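Local coordinates for octaprenyl-diphosphate synthase (Roseobacter denitrificans, PDB 4JXN), which probably makes all-trans-octaprenyl diphosphate, precursor of the quinone side chain, by adding five isopentenyl units to farnesyl diphosphate with magnesium as cofactor, at residues A[131-136]-A[140-145]; A[259-264]-A[287-292]; A[200-205]-A[311-316]; A[20-25]-A[65-70]. One frame throughout, in Å; residues are numbered along the deposited sequence. Where two conformers were deposited one is given.

Contact 1 (A[131-136]-A[140-145]); sequences QLMVET and RVLDIL
Met133 and Leu142 form the centre of a buried apolar contact across an alpha-alpha hairpin, in which helix 116-134 turns back through a few residues into helix 139-162. Their backbones come close, with 6.4 Å between Met133 CA and Leu142 CA, and one branch of the leucine fills the gap: Leu142 CD2 lies 3.6 Å from Met133 CB. The same methyl reaches across to Val134, whose CG2 is 4.1 Å from Leu142 CD2, although the CB of this valine is directed away from the partner helix. One turn further along, the thioether takes over, with Met133 SD 3.6 Å from Leu145 CD1 and also against Leu145 CB. The first torsion of Met133 is strained, its CG nearly eclipsing the backbone N (chi1 -10°); beyond CG the chain is extended, which carries the sulfur to Leu145.

The polar part lies toward the turn. Thr136 OG1 donates a short 2.5 Å hydrogen bond to Met133 O, in the carbonyl plane. That oxygen also accepts from Thr136 N, so two bonds from Thr136 grip it, and the OG1 bond directs the hydroxyl back onto the last turn. From the other helix, Val141 CG2 packs on Thr136 OG1 at 3.8 Å.

Around the hairpin, Met133 and Leu132 rest on helix 75-94, Val141 and Ile144 on helix 170-196, and Leu132 also on helix 9-34. Phe130 of the second subunit packs on both Met133 and Leu142, placing the contact at the dimer interface.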
loop_
_atom_site.group_PDB
_atom_site.type_symbol
_atom_site.label_atom_id
_atom_site.label_comp_id
_atom_site.label_asym_id
_atom_site.label_seq_id
_atom_site.Cartn_x
_atom_site.Cartn_y
_atom_site.Cartn_z
ATOM N N GLN A 131 -5.162 -3.226 -9.408
ATOM C CA GLN A 131 -6.258 -3.436 -10.348
ATOM C C GLN A 131 -5.799 -3.467 -11.800
ATOM O O GLN A 131 -6.229 -4.336 -12.563
ATOM C CB GLN A 131 -7.296 -2.325 -10.190
ATOM C CG GLN A 131 -8.143 -2.445 -8.938
ATOM C CD GLN A 131 -9.194 -1.354 -8.843
ATOM O OE1 GLN A 131 -8.880 -0.155 -8.863
ATOM N NE2 GLN A 131 -10.452 -1.766 -8.736
ATOM N N LEU A 132 -4.956 -2.501 -12.176
ATOM C CA LEU A 132 -4.395 -2.420 -13.545
ATOM C C LEU A 132 -3.544 -3.637 -13.946
ATOM O O LEU A 132 -3.711 -4.173 -15.045
ATOM C CB LEU A 132 -3.576 -1.128 -13.733
ATOM C CG LEU A 132 -4.408 0.144 -13.926
ATOM C CD1 LEU A 132 -3.623 1.411 -13.606
ATOM C CD2 LEU A 132 -4.948 0.198 -15.344
ATOM N N MET A 133 -2.646 -4.085 -13.067
ATOM C CA MET A 133 -1.810 -5.255 -13.407
ATOM C C MET A 133 -2.660 -6.521 -13.520
ATOM O O MET A 133 -2.411 -7.369 -14.381
ATOM C CB MET A 133 -0.681 -5.522 -12.396
ATOM C CG MET A 133 -0.418 -4.458 -11.346
ATOM S SD MET A 133 0.909 -4.960 -10.222
ATOM C CE MET A 133 0.664 -3.815 -8.856
ATOM N N VAL A 134 -3.638 -6.669 -12.631
ATOM C CA VAL A 134 -4.488 -7.866 -12.632
ATOM C C VAL A 134 -5.244 -7.969 -13.951
ATOM O O VAL A 134 -5.383 -9.057 -14.520
ATOM C CB VAL A 134 -5.497 -7.872 -11.451
ATOM C CG1 VAL A 134 -6.585 -8.927 -11.655
ATOM C CG2 VAL A 134 -4.772 -8.118 -10.137
ATOM N N GLU A 135 -5.724 -6.828 -14.436
ATOM C CA GLU A 135 -6.434 -6.789 -15.711
ATOM C C GLU A 135 -5.612 -7.292 -16.905
ATOM O O GLU A 135 -6.187 -7.637 -17.935
ATOM C CB GLU A 135 -6.948 -5.374 -15.984
ATOM C CG GLU A 135 -8.101 -4.966 -15.077
ATOM C CD GLU A 135 -8.228 -3.462 -14.916
ATOM O OE1 GLU A 135 -8.594 -3.012 -13.809
ATOM O OE2 GLU A 135 -7.964 -2.727 -15.891
ATOM N N THR A 136 -4.285 -7.349 -16.771
ATOM C CA THR A 136 -3.410 -7.777 -17.877
ATOM C C THR A 136 -3.424 -9.274 -18.072
ATOM O O THR A 136 -2.936 -9.772 -19.080
ATOM C CB THR A 136 -1.934 -7.335 -17.675
ATOM O OG1 THR A 136 -1.345 -8.028 -16.567
ATOM C CG2 THR A 136 -1.849 -5.849 -17.433
ATOM N N ARG A 140 3.028 -13.719 -14.224
ATOM C CA ARG A 140 4.452 -13.405 -14.273
ATOM C C ARG A 140 4.754 -11.934 -13.960
ATOM O O ARG A 140 5.635 -11.653 -13.144
ATOM C CB ARG A 140 5.035 -13.765 -15.637
ATOM C CG ARG A 140 6.551 -13.646 -15.703
ATOM C CD ARG A 140 7.256 -14.980 -15.867
ATOM N NE ARG A 140 8.493 -14.792 -16.617
ATOM C CZ ARG A 140 8.536 -14.635 -17.935
ATOM N NH1 ARG A 140 7.415 -14.668 -18.635
ATOM N NH2 ARG A 140 9.691 -14.457 -18.553
ATOM N N VAL A 141 4.041 -10.996 -14.602
ATOM C CA VAL A 141 4.307 -9.553 -14.354
ATOM C C VAL A 141 3.871 -9.154 -12.947
ATOM O O VAL A 141 4.423 -8.219 -12.349
ATOM C CB VAL A 141 3.650 -8.561 -15.372
ATOM C CG1 VAL A 141 3.888 -8.989 -16.815
ATOM C CG2 VAL A 141 2.173 -8.336 -15.096
ATOM N N LEU A 142 2.853 -9.847 -12.448
ATOM C CA LEU A 142 2.326 -9.617 -11.108
ATOM C C LEU A 142 3.362 -10.050 -10.109
ATOM O O LEU A 142 3.634 -9.342 -9.134
ATOM C CB LEU A 142 1.024 -10.400 -10.891
ATOM C CG LEU A 142 -0.205 -9.711 -11.494
ATOM C CD1 LEU A 142 -1.326 -10.686 -11.836
ATOM C CD2 LEU A 142 -0.693 -8.631 -10.535
ATOM N N ASP A 143 3.951 -11.217 -10.354
ATOM C CA ASP A 143 5.052 -11.664 -9.530
ATOM C C ASP A 143 6.152 -10.620 -9.539
ATOM O O ASP A 143 6.654 -10.243 -8.489
ATOM C CB ASP A 143 5.617 -12.996 -10.006
ATOM C CG ASP A 143 6.381 -13.736 -8.911
ATOM O OD1 ASP A 143 5.822 -13.941 -7.810
ATOM O OD2 ASP A 143 7.540 -14.128 -9.154
ATOM N N ILE A 144 6.512 -10.158 -10.730
ATOM C CA ILE A 144 7.618 -9.216 -10.889
ATOM C C ILE A 144 7.344 -7.939 -10.096
ATOM O O ILE A 144 8.174 -7.516 -9.306
ATOM C CB ILE A 144 7.885 -8.940 -12.383
ATOM C CG1 ILE A 144 8.502 -10.201 -13.020
ATOM C CG2 ILE A 144 8.805 -7.740 -12.565
ATOM C CD1 ILE A 144 8.545 -10.189 -14.529
ATOM N N LEU A 145 6.162 -7.371 -10.269
ATOM C CA LEU A 145 5.783 -6.155 -9.555
ATOM C C LEU A 145 5.470 -6.387 -8.072
ATOM O O LEU A 145 5.587 -5.452 -7.263
ATOM C CB LEU A 145 4.591 -5.475 -10.251
ATOM C CG LEU A 145 4.971 -4.733 -11.544
ATOM C CD1 LEU A 145 3.724 -4.402 -12.347
ATOM C CD2 LEU A 145 5.792 -3.473 -11.265
#

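Contact 2 (A[259-264]-A[287-292]); sequences AEERAF and HKHAAL
His289 and Glu261 form a His-carboxylate hydrogen bond beside the Schellman motif that ends helix 278-288. In that motif Ala290, with positive phi, is the C-prime residue: Ala290 N bonds back to His287 O at 3.0 Å and Ala291 N to Leu286 O. His289 is the first residue to leave the helical conformation, and its imidazole extends towards helix 259-270. His289 NE2 donates to Glu261 OE1 over 2.6 Å, with an almost straight N-H...O angle of 169°. The acceptor lies nearly in the ring plane and uses its syn lone pair, on the side of the other carboxylate oxygen. The carboxylate itself is turned well out of that plane, the two flat groups standing 50° apart.

Lys288 takes the second oxygen. Its chain is extended up to the final torsion, where it bends, leaving Lys288 NZ 3.5 Å from Glu261 OE2 in a salt bridge; the methylene comes slightly nearer, with Lys288 CE 3.3 Å from Glu261 OE2. On the way Lys288 CD passes 4.0 Å above one face of the His289 ring, near its rim.

Glu261 stands in the first turn of its helix, where Asp258 OD1 accepts from Glu261 N, and its side chain leans on Leu285. Both carboxylate oxygens are thus engaged. With the carboxylate near a helix start and the lysine and histidine near a helix end, as helix dipoles would favour, this pairing would be expected to keep Glu261 ionised and could raise the proton affinity of His289, an effect the adjacent Lys288 would partly offset.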
loop_
_atom_site.group_PDB
_atom_site.type_symbol
_atom_site.label_atom_id
_atom_site.label_comp_id
_atom_site.label_asym_id
_atom_site.label_seq_id
_atom_site.Cartn_x
_atom_site.Cartn_y
_atom_site.Cartn_z
ATOM N N ALA A 259 40.526 9.965 13.220
ATOM C CA ALA A 259 39.839 10.286 14.472
ATOM C C ALA A 259 39.237 11.690 14.464
ATOM O O ALA A 259 38.077 11.884 14.851
ATOM C CB ALA A 259 40.803 10.139 15.634
ATOM N N GLU A 260 40.034 12.660 14.024
ATOM C CA GLU A 260 39.591 14.052 13.917
ATOM C C GLU A 260 38.329 14.155 13.055
ATOM O O GLU A 260 37.329 14.756 13.458
ATOM C CB GLU A 260 40.712 14.923 13.316
ATOM C CG GLU A 260 40.489 16.425 13.469
ATOM C CD GLU A 260 41.326 17.258 12.509
ATOM O OE1 GLU A 260 40.761 18.169 11.863
ATOM O OE2 GLU A 260 42.545 17.004 12.391
ATOM N N GLU A 261 38.382 13.542 11.873
ATOM C CA GLU A 261 37.287 13.603 10.901
ATOM C C GLU A 261 36.089 12.773 11.326
ATOM O O GLU A 261 34.938 13.179 11.125
ATOM C CB GLU A 261 37.779 13.147 9.531
ATOM C CG GLU A 261 38.815 14.087 8.945
ATOM C CD GLU A 261 39.395 13.610 7.634
ATOM O OE1 GLU A 261 38.759 12.785 6.941
ATOM O OE2 GLU A 261 40.490 14.088 7.287
ATOM N N ARG A 262 36.357 11.614 11.920
ATOM C CA ARG A 262 35.290 10.783 12.458
ATOM C C ARG A 262 34.452 11.592 13.458
ATOM O O ARG A 262 33.219 11.599 13.384
ATOM C CB ARG A 262 35.869 9.512 13.095
ATOM C CG ARG A 262 34.846 8.407 13.361
ATOM C CD ARG A 262 35.381 7.027 12.972
ATOM N NE ARG A 262 35.111 6.708 11.564
ATOM C CZ ARG A 262 35.747 5.779 10.843
ATOM N NH1 ARG A 262 35.399 5.587 9.571
ATOM N NH2 ARG A 262 36.728 5.043 11.368
ATOM N N ALA A 263 35.119 12.305 14.364
ATOM C CA ALA A 263 34.420 13.110 15.373
ATOM C C ALA A 263 33.482 14.103 14.729
ATOM O O ALA A 263 32.347 14.284 15.186
ATOM C CB ALA A 263 35.418 13.827 16.271
ATOM N N PHE A 264 33.950 14.735 13.654
ATOM C CA PHE A 264 33.096 15.604 12.858
ATOM C C PHE A 264 31.911 14.828 12.245
ATOM O O PHE A 264 30.792 15.328 12.232
ATOM C CB PHE A 264 33.902 16.279 11.743
ATOM C CG PHE A 264 33.070 17.158 10.850
ATOM C CD1 PHE A 264 32.726 18.440 11.257
ATOM C CD2 PHE A 264 32.618 16.704 9.622
ATOM C CE1 PHE A 264 31.955 19.255 10.451
ATOM C CE2 PHE A 264 31.846 17.510 8.811
ATOM C CZ PHE A 264 31.512 18.789 9.227
ATOM N N HIS A 287 36.226 16.545 -1.054
ATOM C CA HIS A 287 37.276 16.828 -2.045
ATOM C C HIS A 287 38.612 16.238 -1.600
ATOM O O HIS A 287 39.298 15.580 -2.382
ATOM C CB HIS A 287 37.401 18.333 -2.316
ATOM C CG HIS A 287 36.223 18.908 -3.034
ATOM N ND1 HIS A 287 35.800 18.439 -4.259
ATOM C CD2 HIS A 287 35.358 19.889 -2.689
ATOM C CE1 HIS A 287 34.733 19.115 -4.643
ATOM N NE2 HIS A 287 34.444 20.000 -3.707
ATOM N N LYS A 288 38.938 16.439 -0.328
ATOM C CA LYS A 288 40.164 15.917 0.288
ATOM C C LYS A 288 40.333 14.443 -0.007
ATOM O O LYS A 288 41.438 13.983 -0.257
ATOM C CB LYS A 288 40.093 16.126 1.802
ATOM C CG LYS A 288 41.334 15.759 2.593
ATOM C CD LYS A 288 41.043 15.910 4.085
ATOM C CE LYS A 288 42.272 15.679 4.951
ATOM N NZ LYS A 288 42.869 14.324 4.782
ATOM N N HIS A 289 39.220 13.718 0.016
ATOM C CA HIS A 289 39.232 12.275 -0.123
ATOM C C HIS A 289 38.755 11.783 -1.485
ATOM O O HIS A 289 38.421 10.609 -1.614
ATOM C CB HIS A 289 38.349 11.653 0.970
ATOM C CG HIS A 289 38.879 11.840 2.352
ATOM N ND1 HIS A 289 40.160 11.478 2.711
ATOM C CD2 HIS A 289 38.299 12.336 3.469
ATOM C CE1 HIS A 289 40.348 11.751 3.988
ATOM N NE2 HIS A 289 39.235 12.273 4.471
ATOM N N ALA A 290 38.703 12.672 -2.475
ATOM C CA ALA A 290 38.255 12.347 -3.840
ATOM C C ALA A 290 36.874 11.678 -3.881
ATOM O O ALA A 290 36.615 10.804 -4.706
ATOM C CB ALA A 290 39.295 11.471 -4.538
ATOM N N ALA A 291 35.984 12.086 -2.988
ATOM C CA ALA A 291 34.726 11.370 -2.808
ATOM C C ALA A 291 33.756 11.639 -3.935
ATOM O O ALA A 291 32.880 10.827 -4.197
ATOM C CB ALA A 291 34.088 11.738 -1.488
ATOM N N LEU A 292 33.908 12.778 -4.600
ATOM C CA LEU A 292 32.981 13.144 -5.639
ATOM C C LEU A 292 33.446 12.568 -6.959
ATOM O O LEU A 292 32.660 11.951 -7.649
ATOM C CB LEU A 292 32.767 14.657 -5.710
ATOM C CG LEU A 292 32.016 15.244 -4.498
ATOM C CD1 LEU A 292 32.076 16.762 -4.510
ATOM C CD2 LEU A 292 30.570 14.770 -4.454
#

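Contact 3 (A[200-205]-A[311-316]); sequences DDHVAA and APLPAH
His202 is the residue that helix 200-224 presents, in its first turn, to Leu313 and Pro314 of the loop 311-316. Before it, Asp201 sends its carboxylate beside the neighbouring imidazole, with Asp201 OD2 in the plane of the His202 ring at its edge. In His202 CG stands anti to the carbonyl carbon, beside the backbone N (chi1 -71°), which brings the ring nearer the loop than the direction of its CB alone would. The ring then meets the loop from two directions. Leu313 CD2 lies over one face, 3.8 Å from the centroid of the His202 ring and 22° off its normal, a CH-pi contact shifted towards the rim; Leu313 CD2 comes closest to His202 CG, at 3.5 Å. Pro314 approaches obliquely, its CD 3.5 Å from His202 CE1.

The loop joins helix 291-309 to the last helix, 317-330, so this contact fastens the C-terminal connection of the all-helical prenyl synthase fold to the start of helix 200-224. Leu313 also packs on Leu68 of helix 57-68. Val203 turns away from the loop, onto Glu190 and Val194 of helix 170-196. One turn after Asp201, Ala205 faces the loop again, its CB 4.6 Å from Pro312 CG.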
loop_
_atom_site.group_PDB
_atom_site.type_symbol
_atom_site.label_atom_id
_atom_site.label_comp_id
_atom_site.label_asym_id
_atom_site.label_seq_id
_atom_site.Cartn_x
_atom_site.Cartn_y
_atom_site.Cartn_z
ATOM N N ASP A 200 13.633 -15.457 -22.403
ATOM C CA ASP A 200 14.200 -15.202 -21.075
ATOM C C ASP A 200 15.526 -14.437 -21.068
ATOM O O ASP A 200 15.819 -13.733 -20.107
ATOM C CB ASP A 200 14.366 -16.516 -20.303
ATOM C CG ASP A 200 13.037 -17.136 -19.919
ATOM O OD1 ASP A 200 12.196 -16.431 -19.320
ATOM O OD2 ASP A 200 12.832 -18.329 -20.215
ATOM N N ASP A 201 16.332 -14.587 -22.114
ATOM C CA ASP A 201 17.570 -13.811 -22.231
ATOM C C ASP A 201 17.273 -12.317 -22.468
ATOM O O ASP A 201 17.867 -11.450 -21.826
ATOM C CB ASP A 201 18.520 -14.396 -23.305
ATOM C CG ASP A 201 17.883 -14.502 -24.691
ATOM O OD1 ASP A 201 16.648 -14.661 -24.787
ATOM O OD2 ASP A 201 18.634 -14.440 -25.690
ATOM N N HIS A 202 16.340 -12.020 -23.370
ATOM C CA HIS A 202 15.950 -10.636 -23.628
ATOM C C HIS A 202 15.427 -9.983 -22.335
ATOM O O HIS A 202 15.666 -8.808 -22.078
ATOM C CB HIS A 202 14.880 -10.555 -24.728
ATOM C CG HIS A 202 15.383 -10.873 -26.104
ATOM N ND1 HIS A 202 14.826 -10.326 -27.242
ATOM C CD2 HIS A 202 16.382 -11.683 -26.529
ATOM C CE1 HIS A 202 15.462 -10.782 -28.307
ATOM N NE2 HIS A 202 16.410 -11.608 -27.902
ATOM N N VAL A 203 14.736 -10.768 -21.518
ATOM C CA VAL A 203 14.088 -10.276 -20.298
ATOM C C VAL A 203 15.111 -9.950 -19.205
ATOM O O VAL A 203 15.076 -8.879 -18.601
ATOM C CB VAL A 203 13.043 -11.308 -19.800
ATOM C CG1 VAL A 203 12.463 -10.907 -18.454
ATOM C CG2 VAL A 203 11.934 -11.496 -20.843
ATOM N N ALA A 204 16.019 -10.881 -18.957
ATOM C CA ALA A 204 17.124 -10.654 -18.036
ATOM C C ALA A 204 17.944 -9.416 -18.399
ATOM O O ALA A 204 18.402 -8.697 -17.513
ATOM C CB ALA A 204 18.027 -11.875 -18.012
ATOM N N ALA A 205 18.146 -9.187 -19.699
ATOM C CA ALA A 205 18.886 -8.010 -20.184
ATOM C C ALA A 205 18.110 -6.712 -19.942
ATOM O O ALA A 205 18.684 -5.656 -19.649
ATOM C CB ALA A 205 19.207 -8.152 -21.666
ATOM N N ALA A 311 23.437 -5.507 -25.203
ATOM C CA ALA A 311 24.258 -6.042 -26.300
ATOM C C ALA A 311 23.620 -7.184 -27.098
ATOM O O ALA A 311 23.489 -7.071 -28.319
ATOM C CB ALA A 311 25.629 -6.467 -25.779
ATOM N N PRO A 312 23.217 -8.276 -26.420
ATOM C CA PRO A 312 22.726 -9.447 -27.158
ATOM C C PRO A 312 21.443 -9.195 -27.953
ATOM O O PRO A 312 21.197 -9.869 -28.957
ATOM C CB PRO A 312 22.467 -10.471 -26.049
ATOM C CG PRO A 312 22.189 -9.645 -24.844
ATOM C CD PRO A 312 23.100 -8.464 -24.964
ATOM N N LEU A 313 20.643 -8.230 -27.506
ATOM C CA LEU A 313 19.398 -7.891 -28.183
ATOM C C LEU A 313 19.664 -7.572 -29.647
ATOM O O LEU A 313 20.713 -7.017 -29.980
ATOM C CB LEU A 313 18.720 -6.682 -27.531
ATOM C CG LEU A 313 18.296 -6.799 -26.065
ATOM C CD1 LEU A 313 17.793 -5.461 -25.548
ATOM C CD2 LEU A 313 17.232 -7.867 -25.899
ATOM N N PRO A 314 18.714 -7.925 -30.527
ATOM C CA PRO A 314 18.847 -7.540 -31.921
ATOM C C PRO A 314 18.563 -6.050 -32.084
ATOM O O PRO A 314 17.773 -5.494 -31.320
ATOM C CB PRO A 314 17.786 -8.388 -32.623
ATOM C CG PRO A 314 16.741 -8.627 -31.587
ATOM C CD PRO A 314 17.434 -8.605 -30.254
ATOM N N ALA A 315 19.206 -5.428 -33.074
ATOM C CA ALA A 315 19.138 -3.978 -33.287
ATOM C C ALA A 315 17.713 -3.514 -33.529
ATOM O O ALA A 315 16.900 -4.231 -34.110
ATOM C CB ALA A 315 20.029 -3.561 -34.449
ATOM N N HIS A 316 17.424 -2.298 -33.089
ATOM C CA HIS A 316 16.061 -1.798 -33.075
ATOM C C HIS A 316 16.071 -0.332 -32.620
ATOM O O HIS A 316 16.831 0.029 -31.724
ATOM C CB HIS A 316 15.214 -2.645 -32.113
ATOM C CG HIS A 316 13.773 -2.260 -32.092
ATOM N ND1 HIS A 316 13.296 -1.238 -31.305
ATOM C CD2 HIS A 316 12.709 -2.728 -32.784
ATOM C CE1 HIS A 316 12.000 -1.093 -31.506
ATOM N NE2 HIS A 316 11.618 -1.992 -32.394
#

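Contact 4 (A[20-25]-A[65-70]); sequences ESDMAA and AAHLCG
The separation between His67 NE2 and Asp22 OD2 is modelled at only 2.4 Å, a length so short that its exact value is doubtful at this resolution. The imidazole is the donor, with an N-H...O angle of 154°, and no other pair of residues joins the two segments. The side chains reach for each other from opposite directions across 10.3 Å between Asp22 CA and His67 CA, each with CG anti to its own carbonyl carbon (chi1 -73° in Asp22). Carboxylate and ring are nearly coplanar, 13° apart, and the oxygen sits at the ring edge, displaced towards one side of the nitrogen: Asp22 OD2 is 3.1 Å from His67 CE1 but 3.5 Å from His67 CD2.

The bond ties helix 9-34 to the end of helix 57-68. There Gly70, with positive phi, is the C-prime residue of a Schellman motif, in which Gly70 N bonds to His67 O at 2.8 Å. His76 of helix 75-94 meets the His67 ring edge-to-face and also touches Asp22, while Leu63 and Ile77 pack against the aspartate. An aspartate accepting from the imidazole N-H could raise the proton affinity of His67, an inference that does not depend on the modelled length.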
loop_
_atom_site.group_PDB
_atom_site.type_symbol
_atom_site.label_atom_id
_atom_site.label_comp_id
_atom_site.label_asym_id
_atom_site.label_seq_id
_atom_site.Cartn_x
_atom_site.Cartn_y
_atom_site.Cartn_z
ATOM N N GLU A 20 5.327 9.172 -27.788
ATOM C CA GLU A 20 4.389 10.284 -27.602
ATOM C C GLU A 20 2.954 9.841 -27.337
ATOM O O GLU A 20 2.304 10.312 -26.396
ATOM C CB GLU A 20 4.431 11.183 -28.852
ATOM C CG GLU A 20 3.182 12.014 -29.145
ATOM C CD GLU A 20 2.764 12.915 -27.997
ATOM O OE1 GLU A 20 3.573 13.129 -27.063
ATOM O OE2 GLU A 20 1.616 13.408 -28.033
ATOM N N SER A 21 2.470 8.938 -28.180
ATOM C CA SER A 21 1.067 8.570 -28.190
ATOM C C SER A 21 0.742 7.663 -27.003
ATOM O O SER A 21 -0.269 7.845 -26.325
ATOM C CB SER A 21 0.730 7.875 -29.521
ATOM O OG SER A 21 1.477 6.683 -29.671
ATOM N N ASP A 22 1.609 6.685 -26.755
ATOM C CA ASP A 22 1.434 5.783 -25.625
ATOM C C ASP A 22 1.483 6.535 -24.302
ATOM O O ASP A 22 0.700 6.246 -23.409
ATOM C CB ASP A 22 2.476 4.672 -25.664
ATOM C CG ASP A 22 2.196 3.646 -26.759
ATOM O OD1 ASP A 22 1.136 3.719 -27.416
ATOM O OD2 ASP A 22 3.042 2.759 -26.960
ATOM N N MET A 23 2.381 7.514 -24.187
ATOM C CA MET A 23 2.439 8.359 -22.991
ATOM C C MET A 23 1.164 9.167 -22.777
ATOM O O MET A 23 0.725 9.361 -21.638
ATOM C CB MET A 23 3.655 9.295 -23.034
ATOM C CG MET A 23 4.955 8.616 -22.616
ATOM S SD MET A 23 4.826 7.710 -21.048
ATOM C CE MET A 23 4.888 9.030 -19.833
ATOM N N ALA A 24 0.581 9.638 -23.873
ATOM C CA ALA A 24 -0.701 10.315 -23.819
ATOM C C ALA A 24 -1.749 9.365 -23.253
ATOM O O ALA A 24 -2.455 9.704 -22.298
ATOM C CB ALA A 24 -1.108 10.787 -25.206
ATOM N N ALA A 25 -1.813 8.170 -23.838
ATOM C CA ALA A 25 -2.861 7.181 -23.548
ATOM C C ALA A 25 -2.715 6.559 -22.151
ATOM O O ALA A 25 -3.686 6.036 -21.592
ATOM C CB ALA A 25 -2.861 6.088 -24.602
ATOM N N ALA A 65 10.214 -0.801 -23.517
ATOM C CA ALA A 65 10.601 -2.203 -23.457
ATOM C C ALA A 65 9.612 -3.083 -24.234
ATOM O O ALA A 65 9.995 -4.045 -24.893
ATOM C CB ALA A 65 10.733 -2.676 -22.025
ATOM N N ALA A 66 8.342 -2.734 -24.164
ATOM C CA ALA A 66 7.318 -3.475 -24.878
ATOM C C ALA A 66 7.518 -3.342 -26.376
ATOM O O ALA A 66 7.535 -4.339 -27.094
ATOM C CB ALA A 66 5.941 -2.977 -24.477
ATOM N N HIS A 67 7.673 -2.109 -26.846
ATOM C CA HIS A 67 7.878 -1.860 -28.276
ATOM C C HIS A 67 9.166 -2.516 -28.767
ATOM O O HIS A 67 9.195 -3.154 -29.824
ATOM C CB HIS A 67 7.898 -0.364 -28.571
ATOM C CG HIS A 67 6.558 0.300 -28.445
ATOM N ND1 HIS A 67 5.455 -0.099 -29.168
ATOM C CD2 HIS A 67 6.153 1.353 -27.695
ATOM C CE1 HIS A 67 4.425 0.668 -28.858
ATOM N NE2 HIS A 67 4.823 1.557 -27.969
ATOM N N LEU A 68 10.226 -2.392 -27.980
ATOM C CA LEU A 68 11.486 -3.033 -28.333
ATOM C C LEU A 68 11.318 -4.528 -28.637
ATOM O O LEU A 68 12.015 -5.065 -29.494
ATOM C CB LEU A 68 12.513 -2.821 -27.222
ATOM C CG LEU A 68 13.888 -3.481 -27.363
ATOM C CD1 LEU A 68 14.634 -3.031 -28.610
ATOM C CD2 LEU A 68 14.693 -3.181 -26.116
ATOM N N CYS A 69 10.398 -5.189 -27.940
ATOM C CA CYS A 69 10.154 -6.625 -28.137
ATOM C C CYS A 69 8.954 -6.928 -29.061
ATOM O O CYS A 69 8.488 -8.066 -29.128
ATOM C CB CYS A 69 9.961 -7.297 -26.774
ATOM S SG CYS A 69 11.349 -7.081 -25.631
ATOM N N GLY A 70 8.455 -5.905 -29.752
ATOM C CA GLY A 70 7.407 -6.067 -30.759
ATOM C C GLY A 70 5.990 -6.307 -30.258
ATOM O O GLY A 70 5.204 -6.965 -30.936
#

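Contact 1 is the buried one, apolar except for a threonine hydroxyl at its turn, and it alone of the four is packed on by the second subunit. Contacts 2 and 3 are partly buried, and contact 4 lies at the surface. Contacts 2 and 4 share a chemistry, a histidine at a helix end donating to a carboxylate, yet lie on opposite sides of the chain's centre, about 46 Å apart between centres; contact 2 adds a lysine. The histidine of contact 3 instead offers a ring face to a leucine methyl. Contacts 3 and 4 meet at helix 57-68, on which His316 also packs, while a long, weak Arg140-Asp200 pair links contacts 1 and 3.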